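Local atomic coordinates of glycosyltransferase (Streptomyces halstedii, PDB entry 3WAD), a protein that belongs to the glycosyltransferases of the GT-B fold, built from two domains that each carry a parallel beta-sheet flanked by helices. Residues P124-W129 with P146-L151. Numbering follows the deposited sequence.
Sequences PDLVIW and PHVRML
The indole of W129 leans across the neighbouring strand, one face on R149 and rim to rim with the H147 ring, the tightest side-chain packing between 124-129 and 146-151. R149 sends its aliphatic stem over the six-membered ring: CG stands 3.7 Å from the ring centroid, 12° off the normal, a CH-pi contact, and R149 CD comes within 3.4 Å of W129 CH2. W129 chi1 of 45° sets CG between backbone N and carbonyl carbon, and chi2 turns NE1 to the imidazole. W129 NE1 gives a hydrogen bond to H147 ND1 at 3.1 Å, bent to 151° at the hydrogen, with ND1 off the indole plane and NE1 off the imidazole's. E141 holds H147 NE2, so both nitrogens have partners, while D155, T201 and T205 take the R149 guanidinium. Within the sheet, four backbone hydrogen bonds join the parallel strands, from V127 N to P146 O through M150 N to W129 O at 2.8 Å. The other face is apolar and looser: L126 CD1 meets V148 CG2 at 4.0 Å, and I128 CG2 meets M150 CB at 3.9 Å. At the partly exposed start, D125 adds little beyond its carbonyl against the P146 ring. These are adjacent inner strands of the N-terminal Rossmann-like sheet, joined by a beta-alpha-beta crossover: helix 135-141 packs on V127, W129 and H147, helix 402-415 on L126 and V148, and strands 2-6 and 204-206 flank the pair.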
loop_
_atom_site.group_PDB
_atom_site.type_symbol
_atom_site.label_atom_id
_atom_site.label_comp_id
_atom_site.label_asym_id
_atom_site.label_seq_id
_atom_site.Cartn_x
_atom_site.Cartn_y
_atom_site.Cartn_z
ATOM N N PRO B 124 16.207 -1.656 13.962
ATOM C CA PRO B 124 15.989 -2.149 12.624
ATOM C C PRO B 124 17.154 -2.945 11.996
ATOM O O PRO B 124 18.269 -2.650 12.288
ATOM C CB PRO B 124 15.799 -0.853 11.832
ATOM C CG PRO B 124 16.599 0.072 12.459
ATOM C CD PRO B 124 16.451 -0.217 13.962
ATOM N N ASP B 125 16.914 -3.872 11.085
ATOM C CA ASP B 125 18.025 -4.531 10.386
ATOM C C ASP B 125 18.530 -3.820 9.139
ATOM O O ASP B 125 19.620 -4.191 8.597
ATOM C CB ASP B 125 17.597 -5.915 9.956
ATOM C CG ASP B 125 17.126 -6.749 11.179
ATOM O OD1 ASP B 125 17.989 -7.007 12.063
ATOM O OD2 ASP B 125 15.889 -6.975 11.341
ATOM N N LEU B 126 17.704 -2.885 8.626
ATOM C CA LEU B 126 18.031 -2.052 7.407
ATOM C C LEU B 126 17.382 -0.647 7.621
ATOM O O LEU B 126 16.211 -0.579 8.097
ATOM C CB LEU B 126 17.522 -2.794 6.170
ATOM C CG LEU B 126 17.848 -2.228 4.753
ATOM C CD1 LEU B 126 19.371 -2.293 4.508
ATOM C CD2 LEU B 126 17.083 -2.951 3.738
ATOM N N VAL B 127 18.166 0.450 7.499
ATOM C CA VAL B 127 17.580 1.804 7.322
ATOM C C VAL B 127 17.604 2.201 5.819
ATOM O O VAL B 127 18.653 2.017 5.107
ATOM C CB VAL B 127 18.197 2.832 8.260
ATOM C CG1 VAL B 127 17.636 4.348 8.005
ATOM C CG2 VAL B 127 17.986 2.367 9.757
ATOM N N ILE B 128 16.445 2.651 5.300
ATOM C CA ILE B 128 16.343 3.181 3.872
ATOM C C ILE B 128 15.933 4.643 4.006
ATOM O O ILE B 128 14.866 4.941 4.552
ATOM C CB ILE B 128 15.340 2.461 3.000
ATOM C CG1 ILE B 128 15.641 0.911 2.964
ATOM C CG2 ILE B 128 15.286 3.086 1.545
ATOM C CD1 ILE B 128 14.624 0.131 2.249
ATOM N N TRP B 129 16.816 5.554 3.608
ATOM C CA TRP B 129 16.510 6.976 3.812
ATOM C C TRP B 129 16.412 7.670 2.456
ATOM O O TRP B 129 17.316 7.588 1.622
ATOM C CB TRP B 129 17.505 7.679 4.654
ATOM C CG TRP B 129 19.021 7.434 4.376
ATOM C CD1 TRP B 129 19.776 6.232 4.573
ATOM C CD2 TRP B 129 19.955 8.402 3.863
ATOM N NE1 TRP B 129 21.110 6.478 4.282
ATOM C CE2 TRP B 129 21.246 7.772 3.824
ATOM C CE3 TRP B 129 19.856 9.780 3.554
ATOM C CZ2 TRP B 129 22.405 8.468 3.432
ATOM C CZ3 TRP B 129 20.998 10.459 3.169
ATOM C CH2 TRP B 129 22.280 9.793 3.117
ATOM N N PRO B 146 23.272 -1.335 8.376
ATOM C CA PRO B 146 23.623 -0.919 7.076
ATOM C C PRO B 146 22.411 0.011 6.604
ATOM O O PRO B 146 21.226 -0.189 7.038
ATOM C CB PRO B 146 23.594 -2.212 6.325
ATOM C CG PRO B 146 22.545 -3.100 7.138
ATOM C CD PRO B 146 22.816 -2.752 8.439
ATOM N N HIS B 147 22.694 1.052 5.808
ATOM C CA HIS B 147 21.601 1.980 5.367
ATOM C C HIS B 147 21.731 2.253 3.878
ATOM O O HIS B 147 22.846 2.430 3.344
ATOM C CB HIS B 147 21.560 3.233 6.228
ATOM C CG HIS B 147 22.905 3.845 6.442
ATOM N ND1 HIS B 147 23.413 4.818 5.605
ATOM C CD2 HIS B 147 23.881 3.577 7.344
ATOM C CE1 HIS B 147 24.629 5.142 6.004
ATOM N NE2 HIS B 147 24.917 4.436 7.080
ATOM N N VAL B 148 20.593 2.272 3.205
ATOM C CA VAL B 148 20.549 2.488 1.780
ATOM C C VAL B 148 19.999 3.902 1.510
ATOM O O VAL B 148 18.846 4.243 1.977
ATOM C CB VAL B 148 19.651 1.477 1.147
ATOM C CG1 VAL B 148 19.488 1.784 -0.373
ATOM C CG2 VAL B 148 20.203 0.100 1.351
ATOM N N ARG B 149 20.801 4.720 0.804
ATOM C CA ARG B 149 20.379 6.064 0.425
ATOM C C ARG B 149 19.485 5.939 -0.829
ATOM O O ARG B 149 19.944 5.484 -1.883
ATOM C CB ARG B 149 21.592 7.019 0.288
ATOM C CG ARG B 149 21.218 8.483 -0.141
ATOM C CD ARG B 149 22.445 9.344 -0.246
ATOM N NE ARG B 149 23.291 8.811 -1.308
ATOM C CZ ARG B 149 23.570 9.441 -2.455
ATOM N NH1 ARG B 149 23.092 10.676 -2.695
ATOM N NH2 ARG B 149 24.303 8.804 -3.367
ATOM N N MET B 150 18.212 6.344 -0.700
ATOM C CA MET B 150 17.288 6.198 -1.785
ATOM C C MET B 150 17.149 7.495 -2.624
ATOM O O MET B 150 16.699 8.526 -2.116
ATOM C CB MET B 150 15.907 5.690 -1.348
ATOM C CG MET B 150 14.972 5.546 -2.568
ATOM S SD MET B 150 13.547 4.540 -2.067
ATOM C CE MET B 150 12.923 4.168 -3.659
ATOM N N LEU B 151 17.533 7.417 -3.910
ATOM C CA LEU B 151 17.417 8.603 -4.789
ATOM C C LEU B 151 15.982 8.821 -5.180
ATOM O O LEU B 151 15.110 7.917 -5.100
ATOM C CB LEU B 151 18.255 8.421 -6.053
ATOM C CG LEU B 151 19.778 8.205 -5.805
ATOM C CD1 LEU B 151 20.596 8.034 -7.096
ATOM C CD2 LEU B 151 20.425 9.345 -5.011
#